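Local structure of aldehyde dehydrogenase (Burkholderia vietnamiensis, 5KF0) at residues A[110-115]-A[164-169]; A[82-87]-A[195-200]; A[100-105]-A[328-333]. The protein probably oxidises aldehydes to carboxylic acids using a nicotinamide cofactor, and binds NADPH in this crystal. All coordinates share one frame; numbering follows the deposited sequence. Where two conformers were deposited one is given.

In the fold
Starting from the N terminus, the chain passes 82-87, then 100-105 and 110-115, and only afterwards returns through 164-169, 195-200 and 328-333. Contact 1 closes the innermost loop and is nested within those closed by both contact 2 and contact 3. Contacts 2 and 3 cross, since their segments alternate along the chain. Contacts 1 and 2 touch directly where Phe84 meets Leu113 and Ile114; together they lay helices 70-86 and 103-123 against helices 164-178 and 192-202 of the nucleotide-binding fold. Contact 3, centred about 17 Å from the centre of contact 1, ties the start of helix 103-123 to the loop before helix 338-353.

Contact 1. Residues A[110-115]-A[164-169]; sequences VTRLID and PLNLAA. With NDP (NADPH dihydro-nicotinamide-adenine-dinucleotide phosphate), chain E; ACT (acetate ion), chain H.
Leu113 and Ala169 form the close-fitted end of this contact, CD1 of Leu113 lying 3.7 Å from CB of Ala169. One turn back, Val110 presents CG2 to CD1 of Leu165 at 3.8 Å, a branch held there because CG2 stands beside the backbone N while CG1 is anti to it (chi1 -179°). The segments run nearly parallel, at 13°, with axes 8.3 Å apart, and Leu113 and Leu165 meet between them, CD2 to CD1 at 4.2 Å. Helix 164-178 is the crossover of a beta-alpha-beta unit of the Rossmann-type NADPH domain, joining parallel strands 155-158 and 182-185; its other side carries Leu167, whose CD1 comes 3.3 Å from C5N of the nicotinamide ring. Away from the leucines the contact turns polar and, at Arg112, partly exposed. ND2 of Asn166 lies over one face of the Arg112 guanidinium, the amide turned 77° to it, and sits 3.3 Å from NH2 of Arg112. As both are donors they do not bond; instead Asp450 receives Arg112 NE in a salt bridge and Asn166 ND2 in a hydrogen bond. OD1 of Asn166 and the carbonyl O of Arg112, both acceptors, lie within bonding reach of the Thr116 hydroxyl, whose single proton they must share. At the guanidinium edge an acetate ion is bound loosely, its O 3.4 Å from NH2 of Arg112 in a weak bond, and the arginine was modelled in two conformers.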
loop_
_atom_site.group_PDB
_atom_site.type_symbol
_atom_site.label_atom_id
_atom_site.label_comp_id
_atom_site.label_asym_id
_atom_site.label_seq_id
_atom_site.Cartn_x
_atom_site.Cartn_y
_atom_site.Cartn_z
ATOM N N VAL A 110 -17.998 -16.092 21.048
ATOM C CA VAL A 110 -18.617 -14.775 21.187
ATOM C C VAL A 110 -17.542 -13.693 21.255
ATOM O O VAL A 110 -17.696 -12.609 20.683
ATOM C CB VAL A 110 -19.559 -14.743 22.408
ATOM C CG1 VAL A 110 -20.227 -13.366 22.537
ATOM C CG2 VAL A 110 -20.631 -15.828 22.274
ATOM N N THR A 111 -16.427 -13.972 21.933
ATOM C CA THR A 111 -15.316 -13.022 21.917
ATOM C C THR A 111 -14.829 -12.781 20.493
ATOM O O THR A 111 -14.543 -11.640 20.110
ATOM C CB THR A 111 -14.178 -13.528 22.802
ATOM O OG1 THR A 111 -14.646 -13.636 24.153
ATOM C CG2 THR A 111 -12.978 -12.586 22.751
ATOM N N ARG A 112 -14.764 -13.837 19.686
ATOM C CA ARG A 112 -14.342 -13.708 18.291
ATOM C C ARG A 112 -15.348 -12.908 17.476
ATOM O O ARG A 112 -14.971 -12.103 16.614
ATOM C CB ARG A 112 -14.164 -15.098 17.676
ATOM C CG ARG A 112 -13.022 -15.900 18.267
ATOM C CD ARG A 112 -11.690 -15.514 17.643
ATOM N NE ARG A 112 -11.677 -15.746 16.198
ATOM C CZ ARG A 112 -11.539 -16.939 15.630
ATOM N NH1 ARG A 112 -11.391 -18.022 16.387
ATOM N NH2 ARG A 112 -11.555 -17.058 14.307
ATOM N N LEU A 113 -16.642 -13.141 17.720
ATOM C CA LEU A 113 -17.697 -12.377 17.052
ATOM C C LEU A 113 -17.486 -10.884 17.264
ATOM O O LEU A 113 -17.572 -10.083 16.326
ATOM C CB LEU A 113 -19.066 -12.801 17.603
ATOM C CG LEU A 113 -20.256 -11.853 17.357
ATOM C CD1 LEU A 113 -20.631 -11.797 15.872
ATOM C CD2 LEU A 113 -21.476 -12.248 18.199
ATOM N N ILE A 114 -17.219 -10.499 18.514
ATOM C CA ILE A 114 -16.943 -9.103 18.840
ATOM C C ILE A 114 -15.665 -8.630 18.153
ATOM O O ILE A 114 -15.631 -7.539 17.568
ATOM C CB ILE A 114 -16.874 -8.923 20.369
ATOM C CG1 ILE A 114 -18.259 -9.129 20.974
ATOM C CG2 ILE A 114 -16.345 -7.539 20.714
ATOM C CD1 ILE A 114 -18.240 -9.515 22.454
ATOM N N ASP A 115 -14.603 -9.449 18.198
ATOM C CA ASP A 115 -13.347 -9.125 17.520
ATOM C C ASP A 115 -13.576 -8.859 16.037
ATOM O O ASP A 115 -13.047 -7.892 15.474
ATOM C CB ASP A 115 -12.332 -10.272 17.666
ATOM C CG ASP A 115 -11.739 -10.404 19.073
ATOM O OD1 ASP A 115 -11.852 -9.478 19.899
ATOM O OD2 ASP A 115 -11.127 -11.467 19.336
ATOM N N PRO A 164 -21.349 -20.700 14.120
ATOM C CA PRO A 164 -22.419 -19.945 13.445
ATOM C C PRO A 164 -22.348 -18.451 13.682
ATOM O O PRO A 164 -22.727 -17.683 12.792
ATOM C CB PRO A 164 -23.699 -20.548 14.031
ATOM C CG PRO A 164 -23.298 -21.052 15.383
ATOM C CD PRO A 164 -21.870 -21.535 15.223
ATOM N N LEU A 165 -21.887 -18.011 14.853
ATOM C CA LEU A 165 -21.761 -16.579 15.100
ATOM C C LEU A 165 -20.614 -15.991 14.294
ATOM O O LEU A 165 -20.800 -15.050 13.514
ATOM C CB LEU A 165 -21.549 -16.312 16.592
ATOM C CG LEU A 165 -22.777 -16.529 17.472
ATOM C CD1 LEU A 165 -22.432 -16.301 18.936
ATOM C CD2 LEU A 165 -23.895 -15.608 17.043
ATOM N N ASN A 166 -19.405 -16.529 14.472
ATOM C CA ASN A 166 -18.256 -15.851 13.888
ATOM C C ASN A 166 -18.198 -15.990 12.371
ATOM O O ASN A 166 -17.736 -15.064 11.690
ATOM C CB ASN A 166 -16.958 -16.358 14.500
ATOM C CG ASN A 166 -15.810 -15.383 14.254
ATOM O OD1 ASN A 166 -15.985 -14.161 14.357
ATOM N ND2 ASN A 166 -14.664 -15.907 13.907
ATOM N N LEU A 167 -18.644 -17.123 11.816
ATOM C CA LEU A 167 -18.601 -17.246 10.361
ATOM C C LEU A 167 -19.691 -16.415 9.692
ATOM O O LEU A 167 -19.500 -15.929 8.573
ATOM C CB LEU A 167 -18.672 -18.714 9.954
ATOM C CG LEU A 167 -17.419 -19.459 10.427
ATOM C CD1 LEU A 167 -17.608 -20.972 10.219
ATOM C CD2 LEU A 167 -16.137 -18.949 9.716
ATOM N N ALA A 168 -20.825 -16.205 10.357
ATOM C CA ALA A 168 -21.761 -15.203 9.859
ATOM C C ALA A 168 -21.144 -13.810 9.925
ATOM O O ALA A 168 -21.296 -13.010 8.991
ATOM C CB ALA A 168 -23.064 -15.256 10.660
ATOM N N ALA A 169 -20.427 -13.512 11.014
ATOM C CA ALA A 169 -19.803 -12.199 11.184
ATOM C C ALA A 169 -18.804 -11.904 10.077
ATOM O O ALA A 169 -18.679 -10.749 9.647
ATOM C CB ALA A 169 -19.112 -12.107 12.547
HETATM P PA NDP E . -23.055 -27.870 4.926
HETATM O O1A NDP E . -22.370 -27.790 3.604
HETATM O O2A NDP E . -23.797 -29.192 5.127
HETATM O O5B NDP E . -24.075 -26.671 5.150
HETATM C C5B NDP E . -23.531 -25.328 5.159
HETATM C C4B NDP E . -24.626 -24.360 4.798
HETATM O O4B NDP E . -24.997 -24.546 3.413
HETATM C C3B NDP E . -25.922 -24.518 5.603
HETATM O O3B NDP E . -26.539 -23.249 5.801
HETATM C C2B NDP E . -26.772 -25.366 4.657
HETATM O O2B NDP E . -28.196 -25.244 4.854
HETATM C C1B NDP E . -26.397 -24.711 3.341
HETATM N N9A NDP E . -26.715 -25.503 2.159
HETATM C C8A NDP E . -26.443 -26.822 1.913
HETATM N N7A NDP E . -26.808 -27.227 0.719
HETATM C C5A NDP E . -27.362 -26.094 0.143
HETATM C C6A NDP E . -27.929 -25.850 -1.123
HETATM N N6A NDP E . -28.069 -26.784 -2.072
HETATM N N1A NDP E . -28.369 -24.598 -1.382
HETATM C C2A NDP E . -28.256 -23.665 -0.435
HETATM N N3A NDP E . -27.747 -23.776 0.795
HETATM C C4A NDP E . -27.316 -25.024 1.021
HETATM O O3 NDP E . -21.977 -27.677 6.077
HETATM P PN NDP E . -22.057 -27.765 7.664
HETATM O O1N NDP E . -23.085 -26.819 8.167
HETATM O O2N NDP E . -22.258 -29.216 8.017
HETATM O O5D NDP E . -20.635 -27.272 8.161
HETATM C C5D NDP E . -19.439 -28.069 8.151
HETATM C C4D NDP E . -18.652 -27.754 6.904
HETATM O O4D NDP E . -18.331 -26.338 6.865
HETATM C C3D NDP E . -17.319 -28.505 6.845
HETATM O O3D NDP E . -17.033 -29.017 5.548
HETATM C C2D NDP E . -16.325 -27.430 7.279
HETATM O O2D NDP E . -14.971 -27.623 6.885
HETATM C C1D NDP E . -16.941 -26.191 6.643
HETATM N N1N NDP E . -16.416 -25.015 7.326
HETATM C C2N NDP E . -15.652 -24.082 6.664
HETATM C C3N NDP E . -15.021 -23.075 7.300
HETATM C C7N NDP E . -14.267 -22.020 6.571
HETATM O O7N NDP E . -14.257 -20.878 7.052
HETATM N N7N NDP E . -13.580 -22.350 5.479
HETATM C C4N NDP E . -15.036 -23.011 8.786
HETATM C C5N NDP E . -16.138 -23.843 9.349
HETATM C C6N NDP E . -16.701 -24.807 8.643
HETATM P P2B NDP E . -28.990 -26.192 5.932
HETATM O O1X NDP E . -27.978 -26.943 6.713
HETATM O O2X NDP E . -29.838 -25.208 6.683
HETATM O O3X NDP E . -29.884 -27.103 5.118
HETATM C C ACT H . -12.104 -20.340 12.402
HETATM O O ACT H . -11.627 -20.334 13.575
HETATM O OXT ACT H . -12.830 -19.375 12.070
HETATM C CH3 ACT H . -11.828 -21.435 11.421
#

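Contact 2. Residues A[82-87]-A[195-200]; sequences ARFRER and LIIAEV
Arg87 and Glu199 reach each other at about a right angle, their guanidinium and carboxylate planes turned 60° apart. This twisted salt bridge uses two nitrogens and two oxygens: NH2 of Arg87 points to OE2 of Glu199 at 3.1 Å along a fairly straight bond (164°), while NH1 meets OE1 at 3.0 Å in a weaker, more bent one. OE2 lies in the guanidinium plane, yet the nitrogen approaches it from above the carboxylate plane, so the pairing is bidentate without being coplanar. Ile196 covers one face of the guanidinium, its CG2 3.8 Å from NH2 of Arg87 and offset toward the rim. Glu90 takes a further salt bridge from NH2, helping to fix the rotation of the group. Arg83 is turned differently: its chain bends at both chi2 and chi3, keeping NH1 on Glu86 of its own helix and NH2 on Glu203, while its CB rests 3.8 Å from CG1 of Val200. Deeper in, Phe84 meets the second helix obliquely, CE1 lying 4.0 Å from CG2 of Val200 and CZ the same distance from CG1 of Ile197. Phe117 adds an edge-to-face ring contact. Charged pairs thus border an apolar seam between segments whose axes are inclined at 127°, 10.7 Å apart, and helix 192-202 is the beta-alpha-beta crossover from strand 182-185 to strand 211-213 in the Rossmann-type NADPH-binding domain.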
loop_
_atom_site.group_PDB
_atom_site.type_symbol
_atom_site.label_atom_id
_atom_site.label_comp_id
_atom_site.label_asym_id
_atom_site.label_seq_id
_atom_site.Cartn_x
_atom_site.Cartn_y
_atom_site.Cartn_z
ATOM N N ALA A 82 -21.078 -3.080 20.871
ATOM C CA ALA A 82 -21.541 -2.752 22.216
ATOM C C ALA A 82 -22.636 -3.704 22.677
ATOM O O ALA A 82 -22.650 -4.133 23.838
ATOM C CB ALA A 82 -22.044 -1.311 22.264
ATOM N N ARG A 83 -23.574 -4.034 21.787
ATOM C CA ARG A 83 -24.692 -4.881 22.187
ATOM C C ARG A 83 -24.268 -6.335 22.348
ATOM O O ARG A 83 -24.808 -7.038 23.210
ATOM C CB ARG A 83 -25.841 -4.747 21.175
ATOM C CG ARG A 83 -26.473 -3.348 21.135
ATOM C CD ARG A 83 -27.428 -3.084 22.318
ATOM N NE ARG A 83 -28.675 -3.810 22.123
ATOM C CZ ARG A 83 -29.210 -4.661 22.997
ATOM N NH1 ARG A 83 -28.630 -4.881 24.171
ATOM N NH2 ARG A 83 -30.342 -5.282 22.695
ATOM N N PHE A 84 -23.307 -6.803 21.545
ATOM C CA PHE A 84 -22.812 -8.167 21.725
ATOM C C PHE A 84 -22.109 -8.308 23.070
ATOM O O PHE A 84 -22.231 -9.338 23.744
ATOM C CB PHE A 84 -21.866 -8.565 20.585
ATOM C CG PHE A 84 -22.504 -8.578 19.217
ATOM C CD1 PHE A 84 -23.884 -8.712 19.060
ATOM C CD2 PHE A 84 -21.710 -8.453 18.083
ATOM C CE1 PHE A 84 -24.458 -8.716 17.779
ATOM C CE2 PHE A 84 -22.260 -8.458 16.810
ATOM C CZ PHE A 84 -23.632 -8.599 16.652
ATOM N N ARG A 85 -21.374 -7.276 23.482
ATOM C CA ARG A 85 -20.781 -7.287 24.817
ATOM C C ARG A 85 -21.855 -7.307 25.896
ATOM O O ARG A 85 -21.741 -8.042 26.887
ATOM C CB ARG A 85 -19.877 -6.072 25.001
ATOM C CG ARG A 85 -18.595 -6.142 24.204
ATOM C CD ARG A 85 -17.834 -4.834 24.275
ATOM N NE ARG A 85 -16.500 -4.997 23.711
ATOM C CZ ARG A 85 -15.750 -3.997 23.277
ATOM N NH1 ARG A 85 -16.207 -2.755 23.339
ATOM N NH2 ARG A 85 -14.547 -4.242 22.777
ATOM N N GLU A 86 -22.911 -6.508 25.721
ATOM C CA GLU A 86 -24.003 -6.499 26.694
ATOM C C GLU A 86 -24.686 -7.857 26.783
ATOM O O GLU A 86 -25.107 -8.277 27.869
ATOM C CB GLU A 86 -25.031 -5.426 26.333
ATOM C CG GLU A 86 -24.577 -4.004 26.615
ATOM C CD GLU A 86 -25.612 -2.969 26.213
ATOM O OE1 GLU A 86 -26.724 -3.358 25.790
ATOM O OE2 GLU A 86 -25.310 -1.761 26.323
ATOM N N ARG A 87 -24.806 -8.557 25.656
ATOM C CA ARG A 87 -25.558 -9.802 25.568
ATOM C C ARG A 87 -24.639 -11.017 25.483
ATOM O O ARG A 87 -25.025 -12.062 24.954
ATOM C CB ARG A 87 -26.510 -9.742 24.373
ATOM C CG ARG A 87 -27.510 -8.587 24.499
ATOM C CD ARG A 87 -28.395 -8.428 23.267
ATOM N NE ARG A 87 -29.329 -9.536 23.119
ATOM C CZ ARG A 87 -30.356 -9.535 22.276
ATOM N NH1 ARG A 87 -30.587 -8.479 21.512
ATOM N NH2 ARG A 87 -31.165 -10.587 22.213
ATOM N N LEU A 195 -30.045 -14.884 14.247
ATOM C CA LEU A 195 -31.244 -14.087 14.496
ATOM C C LEU A 195 -31.047 -13.106 15.647
ATOM O O LEU A 195 -31.717 -12.073 15.691
ATOM C CB LEU A 195 -32.442 -14.995 14.771
ATOM C CG LEU A 195 -32.821 -15.852 13.561
ATOM C CD1 LEU A 195 -33.862 -16.886 13.962
ATOM C CD2 LEU A 195 -33.336 -14.993 12.392
ATOM N N ILE A 196 -30.137 -13.396 16.583
ATOM C CA ILE A 196 -29.804 -12.387 17.590
ATOM C C ILE A 196 -28.973 -11.268 16.960
ATOM O O ILE A 196 -29.194 -10.078 17.236
ATOM C CB ILE A 196 -29.083 -13.029 18.790
ATOM C CG1 ILE A 196 -30.025 -13.984 19.533
ATOM C CG2 ILE A 196 -28.584 -11.935 19.743
ATOM C CD1 ILE A 196 -29.307 -14.851 20.549
ATOM N N ILE A 197 -28.020 -11.629 16.098
ATOM C CA ILE A 197 -27.304 -10.625 15.307
ATOM C C ILE A 197 -28.300 -9.752 14.550
ATOM O O ILE A 197 -28.200 -8.518 14.554
ATOM C CB ILE A 197 -26.300 -11.301 14.352
ATOM C CG1 ILE A 197 -25.167 -11.981 15.132
ATOM C CG2 ILE A 197 -25.734 -10.287 13.363
ATOM C CD1 ILE A 197 -24.158 -12.716 14.250
ATOM N N ALA A 198 -29.306 -10.382 13.926
ATOM C CA ALA A 198 -30.313 -9.628 13.179
ATOM C C ALA A 198 -31.110 -8.694 14.082
ATOM O O ALA A 198 -31.405 -7.554 13.701
ATOM C CB ALA A 198 -31.253 -10.592 12.449
ATOM N N GLU A 199 -31.484 -9.164 15.278
ATOM C CA GLU A 199 -32.237 -8.319 16.205
ATOM C C GLU A 199 -31.437 -7.076 16.585
ATOM O O GLU A 199 -31.987 -5.971 16.671
ATOM C CB GLU A 199 -32.596 -9.125 17.451
ATOM C CG GLU A 199 -33.404 -8.365 18.482
ATOM C CD GLU A 199 -33.376 -9.057 19.839
ATOM O OE1 GLU A 199 -33.484 -8.361 20.865
ATOM O OE2 GLU A 199 -33.219 -10.297 19.874
ATOM N N VAL A 200 -30.133 -7.249 16.811
ATOM C CA VAL A 200 -29.261 -6.122 17.132
ATOM C C VAL A 200 -29.178 -5.153 15.954
ATOM O O VAL A 200 -29.291 -3.932 16.125
ATOM C CB VAL A 200 -27.876 -6.636 17.560
ATOM C CG1 VAL A 200 -26.865 -5.495 17.632
ATOM C CG2 VAL A 200 -27.992 -7.328 18.919
#

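Contact 3. Residues A[100-105]-A[328-333]; sequences GKPIND and PSTFVG
OD2 of Asp105 approaches the Phe331 ring obliquely, 4.4 Å from CD1. Over one ring face sits water 3, offset toward the rim; it donates to OD2 of Asp105 and to the carbonyl O of Phe331, 2.8 Å away. The other flat group, the amide of Asn104, offers ND2 to the carbonyl O of Pro328 at 2.6 Å, but the N-H points well aside (123°), so the bond is weak despite its shortness. Between these polar ends the Pro102 ring lies against the facing backbone, CB 3.6 Å from the O of Thr330 and CG equally far from the O of Phe331. Ile103 sends CG2 to CA of Pro328 at 3.8 Å: with CG1 anti to the backbone N (chi1 -176°), CG2 is left between that N and the carbonyl carbon. Two more waters converge on the carbonyl O of Thr330, one accepting from the backbone N of Asn104, the other donating both to that carbonyl and to OD2 of Asp105. Direct packing by Pro102 and Ile103 is thus supplemented by three bridging waters. Pro102 holds the N-cap position, right before helix 103-123 and beside helix 88-99, where Ile103 touches Cys96, while the facing loop, between helices 306-319 and 338-353, has Phe331 packed on Phe283 and Tyr286 of helix 274-286.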
loop_
_atom_site.group_PDB
_atom_site.type_symbol
_atom_site.label_atom_id
_atom_site.label_comp_id
_atom_site.label_asym_id
_atom_site.label_seq_id
_atom_site.Cartn_x
_atom_site.Cartn_y
_atom_site.Cartn_z
ATOM N N GLY A 100 -24.384 -27.428 20.555
ATOM C CA GLY A 100 -23.787 -28.380 21.474
ATOM C C GLY A 100 -22.340 -28.068 21.783
ATOM O O GLY A 100 -21.570 -28.973 22.122
ATOM N N LYS A 101 -21.957 -26.803 21.696
ATOM C CA LYS A 101 -20.561 -26.390 21.815
ATOM C C LYS A 101 -20.209 -26.147 23.281
ATOM O O LYS A 101 -20.915 -25.393 23.964
ATOM C CB LYS A 101 -20.319 -25.126 20.986
ATOM C CG LYS A 101 -18.886 -24.600 20.992
ATOM C CD LYS A 101 -18.753 -23.471 19.943
ATOM C CE LYS A 101 -17.323 -22.956 19.824
ATOM N NZ LYS A 101 -17.045 -22.540 18.396
ATOM N N PRO A 102 -19.146 -26.766 23.796
ATOM C CA PRO A 102 -18.764 -26.561 25.201
ATOM C C PRO A 102 -18.769 -25.087 25.587
ATOM O O PRO A 102 -18.309 -24.228 24.835
ATOM C CB PRO A 102 -17.359 -27.157 25.264
ATOM C CG PRO A 102 -17.439 -28.294 24.269
ATOM C CD PRO A 102 -18.270 -27.746 23.127
ATOM N N ILE A 103 -19.324 -24.799 26.769
ATOM C CA ILE A 103 -19.627 -23.409 27.121
ATOM C C ILE A 103 -18.364 -22.547 27.119
ATOM O O ILE A 103 -18.400 -21.382 26.694
ATOM C CB ILE A 103 -20.381 -23.344 28.468
ATOM C CG1 ILE A 103 -20.774 -21.894 28.775
ATOM C CG2 ILE A 103 -19.581 -23.975 29.623
ATOM C CD1 ILE A 103 -21.737 -21.292 27.750
ATOM N N ASN A 104 -17.227 -23.100 27.564
ATOM C CA ASN A 104 -15.971 -22.351 27.502
ATOM C C ASN A 104 -15.654 -21.917 26.081
ATOM O O ASN A 104 -15.202 -20.789 25.845
ATOM C CB ASN A 104 -14.811 -23.196 28.032
ATOM C CG ASN A 104 -14.874 -23.418 29.520
ATOM O OD1 ASN A 104 -15.405 -22.589 30.264
ATOM N ND2 ASN A 104 -14.318 -24.540 29.973
ATOM N N ASP A 105 -15.844 -22.816 25.120
ATOM C CA ASP A 105 -15.526 -22.504 23.736
ATOM C C ASP A 105 -16.606 -21.652 23.087
ATOM O O ASP A 105 -16.309 -20.850 22.188
ATOM C CB ASP A 105 -15.304 -23.800 22.966
ATOM C CG ASP A 105 -14.160 -24.605 23.548
ATOM O OD1 ASP A 105 -13.027 -24.085 23.563
ATOM O OD2 ASP A 105 -14.386 -25.735 24.010
ATOM N N PRO A 328 -18.665 -26.515 32.578
ATOM C CA PRO A 328 -17.434 -25.801 32.198
ATOM C C PRO A 328 -16.200 -26.683 32.188
ATOM O O PRO A 328 -15.162 -26.241 31.681
ATOM C CB PRO A 328 -17.321 -24.697 33.261
ATOM C CG PRO A 328 -18.087 -25.227 34.437
ATOM C CD PRO A 328 -19.244 -25.982 33.827
ATOM N N SER A 329 -16.267 -27.906 32.714
ATOM C CA SER A 329 -15.135 -28.819 32.610
ATOM C C SER A 329 -15.167 -29.658 31.339
ATOM O O SER A 329 -14.195 -30.370 31.062
ATOM C CB SER A 329 -15.062 -29.743 33.832
ATOM O OG SER A 329 -16.128 -30.676 33.852
ATOM N N THR A 330 -16.237 -29.582 30.554
ATOM C CA THR A 330 -16.319 -30.376 29.337
ATOM C C THR A 330 -15.438 -29.778 28.250
ATOM O O THR A 330 -15.508 -28.580 27.969
ATOM C CB THR A 330 -17.762 -30.459 28.850
ATOM O OG1 THR A 330 -18.501 -31.258 29.775
ATOM C CG2 THR A 330 -17.821 -31.085 27.444
ATOM N N PHE A 331 -14.601 -30.619 27.644
ATOM C CA PHE A 331 -13.889 -30.232 26.439
ATOM C C PHE A 331 -14.446 -30.896 25.192
ATOM O O PHE A 331 -14.478 -30.265 24.138
ATOM C CB PHE A 331 -12.395 -30.562 26.576
ATOM C CG PHE A 331 -11.533 -29.912 25.526
ATOM C CD1 PHE A 331 -11.352 -28.535 25.510
ATOM C CD2 PHE A 331 -10.913 -30.671 24.551
ATOM C CE1 PHE A 331 -10.563 -27.933 24.541
ATOM C CE2 PHE A 331 -10.114 -30.075 23.592
ATOM C CZ PHE A 331 -9.940 -28.711 23.581
ATOM N N VAL A 332 -14.922 -32.134 25.297
ATOM C CA VAL A 332 -15.479 -32.868 24.164
ATOM C C VAL A 332 -16.992 -32.952 24.364
ATOM O O VAL A 332 -17.481 -33.763 25.157
ATOM C CB VAL A 332 -14.846 -34.258 24.035
ATOM C CG1 VAL A 332 -15.482 -35.042 22.887
ATOM C CG2 VAL A 332 -13.333 -34.115 23.834
ATOM N N GLY A 333 -17.748 -32.128 23.637
ATOM C CA GLY A 333 -19.191 -32.241 23.656
ATOM C C GLY A 333 -19.691 -33.192 22.584
ATOM O O GLY A 333 -18.908 -33.861 21.902
HETATM O O HOH W 1 -17.064 -26.127 28.620
HETATM O O HOH W 2 -13.764 -26.419 26.921
HETATM O O HOH W 3 -13.853 -27.878 22.919
#